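Local coordinates for extracellular solute-binding protein, family 1 (Bifidobacterium longum subsp. infantis, PDB 6FTH) that probably serves as the substrate-binding component of an ABC transporter, capturing human milk oligosaccharides outside the cell for import, at residues A[187-190]-A[194-197]; A[178-183]-A[197-202]; A[159-164]-A[288-293]; A[259-262]-A[266-269]; A[154-159]-A[302-307]. All coordinates share one frame; numbering follows the deposited sequence.

Contact 1: residues A[187-190]-A[194-197]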
# COMPACT_ATOMS: atom_id res chain seq x y z
N ASP A 187 1.99 23.59 25.72
CA ASP A 187 1.93 22.43 26.60
C ASP A 187 0.57 21.73 26.56
O ASP A 187 -0.05 21.49 27.60
CB ASP A 187 2.26 22.85 28.03
CG ASP A 187 2.51 21.67 28.95
OD1 ASP A 187 2.98 20.63 28.46
OD2 ASP A 187 2.22 21.77 30.17
N PRO A 188 0.08 21.38 25.37
CA PRO A 188 -1.27 20.79 25.32
C PRO A 188 -1.39 19.49 26.08
O PRO A 188 -2.50 19.16 26.51
CB PRO A 188 -1.51 20.60 23.81
CG PRO A 188 -0.14 20.54 23.20
CD PRO A 188 0.65 21.55 24.03
N ASN A 189 -0.31 18.73 26.28
CA ASN A 189 -0.44 17.50 27.05
C ASN A 189 -0.33 17.71 28.55
O ASN A 189 -0.46 16.73 29.30
CB ASN A 189 0.50 16.38 26.54
CG ASN A 189 1.97 16.59 26.89
OD1 ASN A 189 2.33 17.41 27.74
ND2 ASN A 189 2.83 15.79 26.27
N GLY A 190 -0.10 18.95 28.99
CA GLY A 190 -0.27 19.32 30.38
C GLY A 190 0.84 18.93 31.33
O GLY A 190 0.67 19.09 32.55
N ALA A 194 8.30 20.89 27.50
CA ALA A 194 8.20 21.17 26.06
C ALA A 194 8.60 19.91 25.29
O ALA A 194 9.62 19.85 24.60
CB ALA A 194 9.07 22.36 25.68
N ASP A 195 7.79 18.87 25.48
CA ASP A 195 8.04 17.56 24.90
C ASP A 195 7.18 17.30 23.68
O ASP A 195 7.40 16.30 23.00
CB ASP A 195 7.79 16.44 25.94
CG ASP A 195 6.35 16.40 26.46
OD1 ASP A 195 5.68 17.43 26.50
OD2 ASP A 195 5.90 15.30 26.85
N GLU A 196 6.21 18.17 23.42
CA GLU A 196 5.34 18.01 22.26
C GLU A 196 6.16 18.08 20.98
O GLU A 196 6.94 19.01 20.77
CB GLU A 196 4.31 19.13 22.24
CG GLU A 196 3.13 18.96 23.20
CD GLU A 196 3.44 19.35 24.65
OE1 GLU A 196 4.53 19.86 24.94
OE2 GLU A 196 2.54 19.12 25.49
N ILE A 197 5.93 17.10 20.12
CA ILE A 197 6.42 17.12 18.74
C ILE A 197 5.25 17.59 17.89
O ILE A 197 4.30 16.82 17.68
CB ILE A 197 6.87 15.72 18.31
CG1 ILE A 197 8.00 15.20 19.21
CG2 ILE A 197 7.33 15.75 16.85
CD1 ILE A 197 8.34 13.71 19.03
O HOH W 1 4.67 22.69 24.94

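Contact 2: residues A[178-183]-A[197-202]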
# COMPACT_ATOMS: atom_id res chain seq x y z
N ASN A 178 0.12 27.71 12.24
CA ASN A 178 -0.31 28.34 13.48
C ASN A 178 -0.65 27.30 14.54
O ASN A 178 -0.27 27.44 15.72
CB ASN A 178 -1.50 29.25 13.21
CG ASN A 178 -2.01 29.93 14.46
OD1 ASN A 178 -1.32 30.78 15.05
ND2 ASN A 178 -3.24 29.59 14.87
N VAL A 179 -1.37 26.24 14.15
CA VAL A 179 -1.69 25.16 15.08
C VAL A 179 -0.42 24.52 15.62
O VAL A 179 -0.30 24.23 16.83
CB VAL A 179 -2.58 24.11 14.38
CG1 VAL A 179 -2.61 22.81 15.15
CG2 VAL A 179 -3.97 24.67 14.15
N LEU A 180 0.56 24.27 14.75
CA LEU A 180 1.77 23.59 15.19
C LEU A 180 2.55 24.46 16.17
O LEU A 180 3.13 23.93 17.12
CB LEU A 180 2.63 23.23 13.98
CG LEU A 180 2.03 22.20 13.01
CD1 LEU A 180 2.98 22.00 11.88
CD2 LEU A 180 1.73 20.88 13.69
N LYS A 181 2.59 25.78 15.95
CA LYS A 181 3.26 26.67 16.90
C LYS A 181 2.59 26.61 18.26
O LYS A 181 3.27 26.64 19.30
CB LYS A 181 3.25 28.11 16.38
CG LYS A 181 4.17 28.33 15.17
CD LYS A 181 4.12 29.72 14.58
CE LYS A 181 5.13 29.86 13.42
NZ LYS A 181 4.96 31.16 12.69
N ALA A 182 1.26 26.55 18.29
CA ALA A 182 0.54 26.42 19.55
C ALA A 182 0.87 25.10 20.23
O ALA A 182 1.09 25.06 21.45
CB ALA A 182 -0.95 26.53 19.28
N PHE A 183 0.91 24.01 19.47
CA PHE A 183 1.31 22.73 20.03
C PHE A 183 2.70 22.81 20.62
O PHE A 183 2.98 22.21 21.67
CB PHE A 183 1.29 21.63 18.95
CG PHE A 183 -0.10 21.20 18.48
CD1 PHE A 183 -1.27 21.65 19.08
CD2 PHE A 183 -0.20 20.32 17.43
CE1 PHE A 183 -2.51 21.19 18.62
CE2 PHE A 183 -1.41 19.87 16.97
CZ PHE A 183 -2.57 20.30 17.55
N ILE A 197 5.93 17.10 20.12
CA ILE A 197 6.42 17.12 18.74
C ILE A 197 5.25 17.59 17.89
O ILE A 197 4.30 16.82 17.68
CB ILE A 197 6.87 15.72 18.31
CG1 ILE A 197 8.00 15.20 19.21
CG2 ILE A 197 7.33 15.75 16.85
CD1 ILE A 197 8.34 13.71 19.03
N PRO A 198 5.23 18.85 17.43
CA PRO A 198 4.02 19.34 16.77
C PRO A 198 3.62 18.49 15.57
O PRO A 198 2.46 18.09 15.47
CB PRO A 198 4.38 20.78 16.42
CG PRO A 198 5.37 21.15 17.48
CD PRO A 198 6.20 19.94 17.65
N MET A 199 4.56 18.23 14.67
CA MET A 199 4.35 17.36 13.52
C MET A 199 5.56 16.45 13.40
O MET A 199 6.70 16.93 13.51
CB MET A 199 4.17 18.20 12.25
CG MET A 199 3.97 17.37 11.02
SD MET A 199 3.45 18.41 9.62
CE MET A 199 3.08 17.14 8.36
N ASN A 200 5.32 15.16 13.19
CA ASN A 200 6.37 14.18 12.98
C ASN A 200 6.24 13.57 11.60
O ASN A 200 5.13 13.19 11.18
CB ASN A 200 6.35 13.09 14.05
CG ASN A 200 7.74 12.59 14.38
OD1 ASN A 200 8.71 12.98 13.75
ND2 ASN A 200 7.82 11.71 15.35
N ILE A 201 7.36 13.49 10.88
CA ILE A 201 7.39 12.93 9.54
C ILE A 201 8.49 11.87 9.48
O ILE A 201 9.49 11.93 10.21
CB ILE A 201 7.61 14.02 8.46
CG1 ILE A 201 8.86 14.86 8.74
CG2 ILE A 201 6.38 14.91 8.33
CD1 ILE A 201 9.32 15.72 7.56
N ARG A 202 8.28 10.89 8.61
CA ARG A 202 9.24 9.83 8.33
C ARG A 202 10.40 10.35 7.50
O ARG A 202 10.26 11.27 6.70
CB ARG A 202 8.58 8.75 7.48
CG ARG A 202 7.65 7.82 8.25
CD ARG A 202 7.10 6.71 7.35
NE ARG A 202 6.77 5.51 8.14
CZ ARG A 202 6.50 4.31 7.63
NH1 ARG A 202 6.50 4.11 6.32
NH2 ARG A 202 6.25 3.30 8.45

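Contact 3: residues A[159-164]-A[288-293]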
# COMPACT_ATOMS: atom_id res chain seq x y z
N LYS A 159 -6.98 15.97 18.20
CA LYS A 159 -8.17 16.78 18.39
C LYS A 159 -8.34 17.19 19.86
O LYS A 159 -8.88 18.27 20.13
CB LYS A 159 -9.39 15.99 17.89
CG LYS A 159 -10.72 16.78 17.90
CD LYS A 159 -10.65 18.05 17.07
CE LYS A 159 -12.03 18.57 16.68
NZ LYS A 159 -12.92 18.75 17.89
N THR A 160 -7.92 16.35 20.80
CA THR A 160 -7.96 16.74 22.21
C THR A 160 -7.13 18.00 22.42
O THR A 160 -7.54 18.92 23.12
CB THR A 160 -7.44 15.61 23.08
OG1 THR A 160 -8.33 14.49 22.95
CG2 THR A 160 -7.35 16.03 24.56
N TRP A 161 -5.96 18.07 21.79
CA TRP A 161 -5.13 19.26 21.89
C TRP A 161 -5.79 20.47 21.23
O TRP A 161 -5.78 21.58 21.78
CB TRP A 161 -3.78 19.00 21.24
CG TRP A 161 -2.85 18.06 21.94
CD1 TRP A 161 -3.09 17.33 23.08
CD2 TRP A 161 -1.50 17.78 21.56
NE1 TRP A 161 -1.98 16.61 23.41
CE2 TRP A 161 -0.98 16.86 22.50
CE3 TRP A 161 -0.68 18.21 20.52
CZ2 TRP A 161 0.31 16.36 22.43
CZ3 TRP A 161 0.61 17.72 20.44
CH2 TRP A 161 1.10 16.80 21.39
N LEU A 162 -6.35 20.29 20.03
CA LEU A 162 -7.05 21.39 19.39
C LEU A 162 -8.13 21.93 20.31
O LEU A 162 -8.27 23.15 20.48
CB LEU A 162 -7.70 20.95 18.08
CG LEU A 162 -6.73 20.55 16.94
CD1 LEU A 162 -7.58 20.02 15.79
CD2 LEU A 162 -5.86 21.69 16.47
N ASP A 163 -8.90 21.03 20.91
CA ASP A 163 -10.03 21.42 21.75
C ASP A 163 -9.56 22.17 23.00
O ASP A 163 -10.13 23.21 23.36
CB ASP A 163 -10.81 20.18 22.17
CG ASP A 163 -11.67 19.60 21.04
OD1 ASP A 163 -11.81 20.24 19.99
OD2 ASP A 163 -12.20 18.49 21.24
N LYS A 164 -8.53 21.64 23.65
CA LYS A 164 -7.99 22.26 24.87
C LYS A 164 -7.44 23.66 24.60
O LYS A 164 -7.53 24.53 25.47
CB LYS A 164 -6.89 21.38 25.45
CG LYS A 164 -7.46 20.17 26.22
CD LYS A 164 -6.40 19.33 26.92
CE LYS A 164 -7.06 18.21 27.72
NZ LYS A 164 -6.06 17.33 28.38
N LYS A 288 0.01 6.72 27.59
CA LYS A 288 -0.69 7.57 28.53
C LYS A 288 -0.54 9.05 28.19
O LYS A 288 -1.53 9.79 28.20
CB LYS A 288 -0.16 7.29 29.95
CG LYS A 288 -0.85 8.05 31.07
CD LYS A 288 -0.19 7.74 32.42
CE LYS A 288 -0.66 8.68 33.53
NZ LYS A 288 -0.02 8.36 34.85
N THR A 289 0.68 9.49 27.89
CA THR A 289 0.95 10.89 27.55
C THR A 289 1.18 10.99 26.04
O THR A 289 2.17 10.45 25.53
CB THR A 289 2.18 11.38 28.31
OG1 THR A 289 1.94 11.26 29.72
CG2 THR A 289 2.47 12.84 27.99
N ALA A 290 0.28 11.67 25.35
CA ALA A 290 0.46 11.91 23.93
C ALA A 290 1.63 12.85 23.71
O ALA A 290 1.81 13.82 24.45
CB ALA A 290 -0.80 12.54 23.35
N LYS A 291 2.40 12.59 22.65
CA LYS A 291 3.57 13.40 22.31
C LYS A 291 3.47 14.14 20.99
O LYS A 291 4.04 15.22 20.87
CB LYS A 291 4.83 12.52 22.25
CG LYS A 291 5.14 11.78 23.53
CD LYS A 291 5.73 12.68 24.60
CE LYS A 291 6.09 11.87 25.82
NZ LYS A 291 6.73 12.70 26.89
N THR A 292 2.75 13.60 20.00
CA THR A 292 2.78 14.14 18.64
C THR A 292 1.46 14.79 18.26
O THR A 292 0.38 14.23 18.48
CB THR A 292 3.12 13.02 17.68
OG1 THR A 292 4.39 12.45 18.03
CG2 THR A 292 3.19 13.54 16.23
N GLY A 293 1.53 15.97 17.64
CA GLY A 293 0.35 16.70 17.25
C GLY A 293 -0.24 16.22 15.93
O GLY A 293 -1.46 16.00 15.84

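Contact 4: residues A[259-262]-A[266-269]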
# COMPACT_ATOMS: atom_id res chain seq x y z
N HIS A 259 10.73 23.06 5.17
CA HIS A 259 11.92 23.69 5.74
C HIS A 259 11.54 24.80 6.71
O HIS A 259 12.19 24.96 7.76
CB HIS A 259 12.86 24.22 4.66
CG HIS A 259 14.06 24.91 5.23
ND1 HIS A 259 14.93 24.27 6.08
CD2 HIS A 259 14.48 26.19 5.14
CE1 HIS A 259 15.87 25.13 6.46
NE2 HIS A 259 15.61 26.30 5.91
N LYS A 260 10.49 25.55 6.41
CA LYS A 260 10.02 26.56 7.33
C LYS A 260 9.62 25.92 8.65
O LYS A 260 10.08 26.35 9.72
CB LYS A 260 8.84 27.32 6.72
CG LYS A 260 8.35 28.49 7.59
CD LYS A 260 7.13 29.19 7.01
CE LYS A 260 6.87 30.51 7.76
NZ LYS A 260 5.54 31.11 7.45
N LEU A 261 8.82 24.86 8.60
CA LEU A 261 8.40 24.17 9.81
C LEU A 261 9.60 23.65 10.59
O LEU A 261 9.67 23.81 11.82
CB LEU A 261 7.48 23.02 9.46
CG LEU A 261 6.13 23.35 8.79
CD1 LEU A 261 5.21 22.11 8.73
CD2 LEU A 261 5.41 24.50 9.42
N ILE A 262 10.53 22.98 9.90
CA ILE A 262 11.72 22.43 10.56
C ILE A 262 12.53 23.54 11.20
O ILE A 262 12.98 23.42 12.35
CB ILE A 262 12.54 21.60 9.55
CG1 ILE A 262 11.82 20.30 9.22
CG2 ILE A 262 13.94 21.27 10.11
CD1 ILE A 262 12.34 19.61 7.97
N LEU A 266 9.18 22.88 14.57
CA LEU A 266 7.87 22.25 14.57
C LEU A 266 7.89 20.80 14.11
O LEU A 266 6.88 20.09 14.26
CB LEU A 266 6.91 23.06 13.73
CG LEU A 266 6.85 24.56 14.09
CD1 LEU A 266 6.01 25.37 13.14
CD2 LEU A 266 6.33 24.76 15.52
N ILE A 267 9.01 20.35 13.55
CA ILE A 267 9.29 18.97 13.18
C ILE A 267 10.66 18.63 13.77
O ILE A 267 11.52 19.52 13.80
CB ILE A 267 9.29 18.84 11.65
CG1 ILE A 267 7.87 19.03 11.12
CG2 ILE A 267 9.91 17.52 11.22
CD1 ILE A 267 7.72 19.09 9.60
N PRO A 268 10.92 17.40 14.23
CA PRO A 268 12.23 17.12 14.85
C PRO A 268 13.38 17.39 13.90
O PRO A 268 13.34 17.03 12.72
CB PRO A 268 12.14 15.64 15.22
CG PRO A 268 10.65 15.41 15.43
CD PRO A 268 10.01 16.25 14.35
N ALA A 269 14.42 18.05 14.43
CA ALA A 269 15.57 18.40 13.61
C ALA A 269 16.25 17.18 13.01
O ALA A 269 16.84 17.28 11.94
CB ALA A 269 16.57 19.21 14.45
O HOH W 2 13.59 21.33 14.04

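Contact 5: residues A[154-159]-A[302-307]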
# COMPACT_ATOMS: atom_id res chain seq x y z
N HIS A 154 -3.20 8.54 5.43
CA HIS A 154 -4.05 9.46 6.18
C HIS A 154 -3.20 10.46 6.95
O HIS A 154 -2.03 10.20 7.24
CB HIS A 154 -4.96 8.72 7.19
CG HIS A 154 -5.58 7.53 6.59
ND1 HIS A 154 -4.92 6.33 6.49
CD2 HIS A 154 -6.75 7.38 5.93
CE1 HIS A 154 -5.67 5.47 5.83
NE2 HIS A 154 -6.78 6.09 5.46
N MET A 155 -3.80 11.60 7.29
CA MET A 155 -3.18 12.63 8.10
C MET A 155 -3.98 12.74 9.39
O MET A 155 -5.18 13.03 9.35
CB MET A 155 -3.19 13.96 7.36
CG MET A 155 -2.51 15.10 8.08
SD MET A 155 -2.56 16.58 7.06
CE MET A 155 -1.55 17.72 8.03
N PHE A 156 -3.33 12.51 10.52
CA PHE A 156 -3.98 12.55 11.83
C PHE A 156 -3.59 13.81 12.60
O PHE A 156 -2.46 14.31 12.49
CB PHE A 156 -3.59 11.32 12.65
CG PHE A 156 -3.97 10.02 12.00
CD1 PHE A 156 -5.29 9.77 11.67
CD2 PHE A 156 -3.02 9.06 11.70
CE1 PHE A 156 -5.65 8.56 11.07
CE2 PHE A 156 -3.37 7.86 11.10
CZ PHE A 156 -4.70 7.62 10.76
N ILE A 157 -4.52 14.30 13.41
CA ILE A 157 -4.24 15.40 14.33
C ILE A 157 -4.82 15.08 15.70
O ILE A 157 -5.82 14.37 15.82
CB ILE A 157 -4.76 16.74 13.78
CG1 ILE A 157 -4.17 17.94 14.55
CG2 ILE A 157 -6.25 16.80 13.78
CD1 ILE A 157 -4.22 19.19 13.72
N ASN A 158 -4.16 15.61 16.73
CA ASN A 158 -4.62 15.45 18.11
C ASN A 158 -5.74 16.46 18.34
O ASN A 158 -5.51 17.65 18.57
CB ASN A 158 -3.48 15.63 19.11
CG ASN A 158 -3.92 15.21 20.49
OD1 ASN A 158 -5.03 15.56 20.90
ND2 ASN A 158 -3.12 14.39 21.14
N LYS A 159 -6.98 15.97 18.20
CA LYS A 159 -8.17 16.78 18.39
C LYS A 159 -8.34 17.19 19.86
O LYS A 159 -8.88 18.27 20.13
CB LYS A 159 -9.39 15.99 17.89
CG LYS A 159 -10.72 16.78 17.90
CD LYS A 159 -10.65 18.05 17.07
CE LYS A 159 -12.03 18.57 16.68
NZ LYS A 159 -12.92 18.75 17.89
N ALA A 302 -3.38 1.97 14.81
CA ALA A 302 -2.04 1.54 14.45
C ALA A 302 -1.01 2.60 14.80
O ALA A 302 0.11 2.27 15.21
CB ALA A 302 -1.97 1.24 12.95
N SER A 303 -1.36 3.88 14.63
CA SER A 303 -0.41 4.96 14.89
C SER A 303 -0.25 5.26 16.38
O SER A 303 0.85 5.60 16.83
CB SER A 303 -0.86 6.23 14.18
OG SER A 303 -0.51 6.17 12.80
N PHE A 304 -1.33 5.17 17.15
CA PHE A 304 -1.36 5.75 18.49
C PHE A 304 -1.78 4.79 19.60
O PHE A 304 -1.70 5.19 20.78
CB PHE A 304 -2.29 6.97 18.51
CG PHE A 304 -1.96 8.00 17.46
CD1 PHE A 304 -0.78 8.73 17.52
CD2 PHE A 304 -2.83 8.22 16.41
CE1 PHE A 304 -0.48 9.66 16.53
CE2 PHE A 304 -2.53 9.14 15.42
CZ PHE A 304 -1.37 9.86 15.49
N GLY A 305 -2.25 3.59 19.29
CA GLY A 305 -2.56 2.64 20.34
C GLY A 305 -3.59 3.18 21.32
O GLY A 305 -4.62 3.74 20.93
N THR A 306 -3.30 3.03 22.62
CA THR A 306 -4.28 3.46 23.61
C THR A 306 -4.48 4.97 23.64
O THR A 306 -5.42 5.43 24.30
CB THR A 306 -3.89 2.95 25.00
OG1 THR A 306 -2.53 3.29 25.27
CG2 THR A 306 -4.01 1.41 25.05
N LEU A 307 -3.67 5.74 22.93
CA LEU A 307 -3.89 7.18 22.81
C LEU A 307 -4.82 7.54 21.66
O LEU A 307 -5.07 8.72 21.43
CB LEU A 307 -2.55 7.90 22.61
CG LEU A 307 -1.56 7.86 23.79
CD1 LEU A 307 -0.17 8.32 23.36
CD2 LEU A 307 -2.07 8.70 24.94

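Contact 1: residues A[187-190]-A[194-197]
E196 has CG anti to its carbonyl carbon and a chain bent at chi2 (80°), which swings its carboxylate under the turn of 187-190, while N189 holds CG between backbone N and carbonyl carbon (chi1 73°), aiming its amide at D195. E196 OE2 is met almost head-on along its C-O bond by the backbone N of N189, 3.0 Å away. E196 OE1 takes a 2.8 Å bond from a water that accepts from the backbone N of D187. N189 ND2 donates to D195 OD2 at 3.2 Å, in the plane of the N189 amide, reaching the syn side but 28° out of the carboxylate plane; its bond to D195 OD1 is weak, and A290 O is a further acceptor. CG of P188 rests 3.6 Å from CG of E196. Acceptors crowd here: E196 OE2 lies 2.8 Å from N189 OD1 and 3.4 Å from D187 OD1, which would probably raise the proton affinity of E196 or D187. D187 OD2 is held by G192 N and D195 OD2 by the ammonium of K291. A glutamine in place of E196 lacks one acceptor oxygen and the charge, and would probably leave N189 N or the water without its acceptor. The type I turn D187-G190, followed by D195 and E196, resembles the EF-hand-like calcium loop of AlgQ-type relatives, though no metal is among the partners here.

Contact 2: residues A[178-183]-A[197-202]
Helix 173-185 lies against the edge strand 197-199 of a mixed sheet in the α/β fold of a solute-binding protein, and L180, F183, P198 and M199 form the buried seam between them. The contact is wholly apolar in its side chains, with no hydrogen bond across it. On the helix side L180 does most of the touching: with CG anti to the carbonyl carbon and CD1 in the extended position (chi2 179°), the other branch, CD2, is turned to the corner at P198, 3.4 Å from P198 O and 3.8 Å from P198 CB. The same CD2 lies 3.9 Å from M199 CB, and CD1 touches that carbon too, so both branches of the leucine bear on the base of the methionine, whose extended chain leads away. In return the proline ring lies on the helix backbone, with P198 CB 3.5 Å from L180 O. One turn on, F183 packs its CB 4.1 Å from P198 CB and turns a ring edge to the strand, so that P198 O lies near the ring plane, 4.0 Å from F183 CD2. V179 CG1 lies over one face of that ring, toward its rim. Beyond the seam, V294 of strand 292-297 touches both L180 and M199, and L261 of helix 249-263 touches L180. The M199 side chain also touches Y258 and F296, while F183 packs against L162 and L165 of helix 159-165.

Contact 3: residues A[159-164]-A[288-293]
The indole of W161 carries this contact alone, pressing its six-membered ring against the backbone from A290 to G293. Among the edge contacts, two carbonyl oxygens lie near the ring plane: K291 O is 3.4 Å from W161 CH2, and A290 O is 3.6 Å from W161 CZ2. The weakly polar C-H rim of the ring thus faces oxygens that already accept elsewhere, A290 O from the 187-190 turn and K291 O from the backbone of I197. T292 O, by contrast, lies over one face of the indole. The apolar touches are few. W161 CZ2 is 4.1 Å from A290 CB, and W161 CZ3 comes within 3.4 Å of G293 CA, an oblique approach that leaves little room for a side chain at the glycine. The torsions account for the reach: CG stands anti to the carbonyl carbon (chi1 -70°), which throws the large ring outward from the helix into the chain of 288-293. No hydrogen bond crosses the interface. Polar bonds lie within the helix instead, where K159 NZ and the syn lone pair of D163 OD1 form a salt bridge of 2.8 Å one turn apart, and N158 OD1 caps W161 N at the first turn. F183 meets the indole edge-to-face, and P188 also touches it. Such packing of a short helix, entered straight from strand 154-158, on the start of the neighbouring strand 292-297 is that of a layered α/β domain, here the sheet that holds both strands.

Contact 4: residues A[259-262]-A[266-269]
L261 and I262, near the C-terminal end of helix 249-263, present a ridged surface into which L266 and I267 fit as the chain doubles back. The CD1 methyl of I267 fills the hollow beside the stem of L261, 3.9 Å from L261 CB and 4.0 Å from L261 CD1; CG1 anti to the carbonyl carbon (chi1 -69°) is what carries that methyl there. Next to it, I262 CG1 rides over the branch point of the isoleucine, 3.8 Å from I267 CB and 3.9 Å from I267 CG2. The two leucines cross at about a right angle and meet by methyls, L261 CD2 with L266 CD1, 3.9 Å apart. Their backbones are joined as well: L266 N donates to L261 O at 2.9 Å. This 6→1 bond, with an apolar contact between the same two residues, is consistent with a Schellman motif closing the helix. L266 CB sits over the same carbonyl, 3.4 Å from L261 O. At the outer side one water donates to both I262 O and I267 O, whereas the buried I267 N has no hydrogen-bond partner. L266 reaches on to K181 and K184 of helix 173-185, and I267 packs against M199 and I201.

Contact 5: residues A[154-159]-A[302-307]
F156 and F304 meet obliquely, their ring planes 76° apart and centroids separated by 5.8 Å. The closest approach is made by the stem of one phenylalanine and the rim of the other: F156 CB lies near the plane of the F304 ring, 3.7 Å from F304 CE2 and 3.9 Å from F304 CZ. F156 keeps CG anti to its carbonyl carbon (chi1 -60°), which turns its ring past that rim toward the helix, where F156 CE2 comes 3.7 Å from S303 OG. S303 serves both rings, since its CB also covers one face of F304, offset toward the rim. No hydrogen bond crosses here, and what holds the segments is van der Waals packing, with both phenylalanines buried. With an alanine at F156 the CB contact remains but the ring is gone, and F304 CE2 and S303 OG would probably face a gap, the F304 ring being left freer to shift. Y311 stacks on the F304 ring, and P313 of strand 311-313 touches F156. Strand 154-158 runs between strands 292-297 and 311-313, F156 pairing with S295. Its side chains alternate: F156 points toward helix 300-304, left by the chain at G305 with positive phi, whereas I157 points away from that helix and packs on V294 and I312 of the flanking strands.

From the N terminus, strand 154-158 opens contact 5, which closes at 302-307 the widest loop and lays helix 300-304 on the sheet. Contact 3 nests within it, opening where the strand passes into helix 159-165 and closing at 288-293. Inside that loop, contact 2 joins helix 173-185 to strand 197-199, and contact 1 opens later and ends on the same stretch as contact 2, sharing I197. Contact 4 follows in series, closing the end of helix 249-263. None cross. Contacts 2, 3 and 5 reach one sheet; contact 4 joins contact 2 through the M199-L266 backbone bond, and contact 1 joins contact 3 through D195-K291.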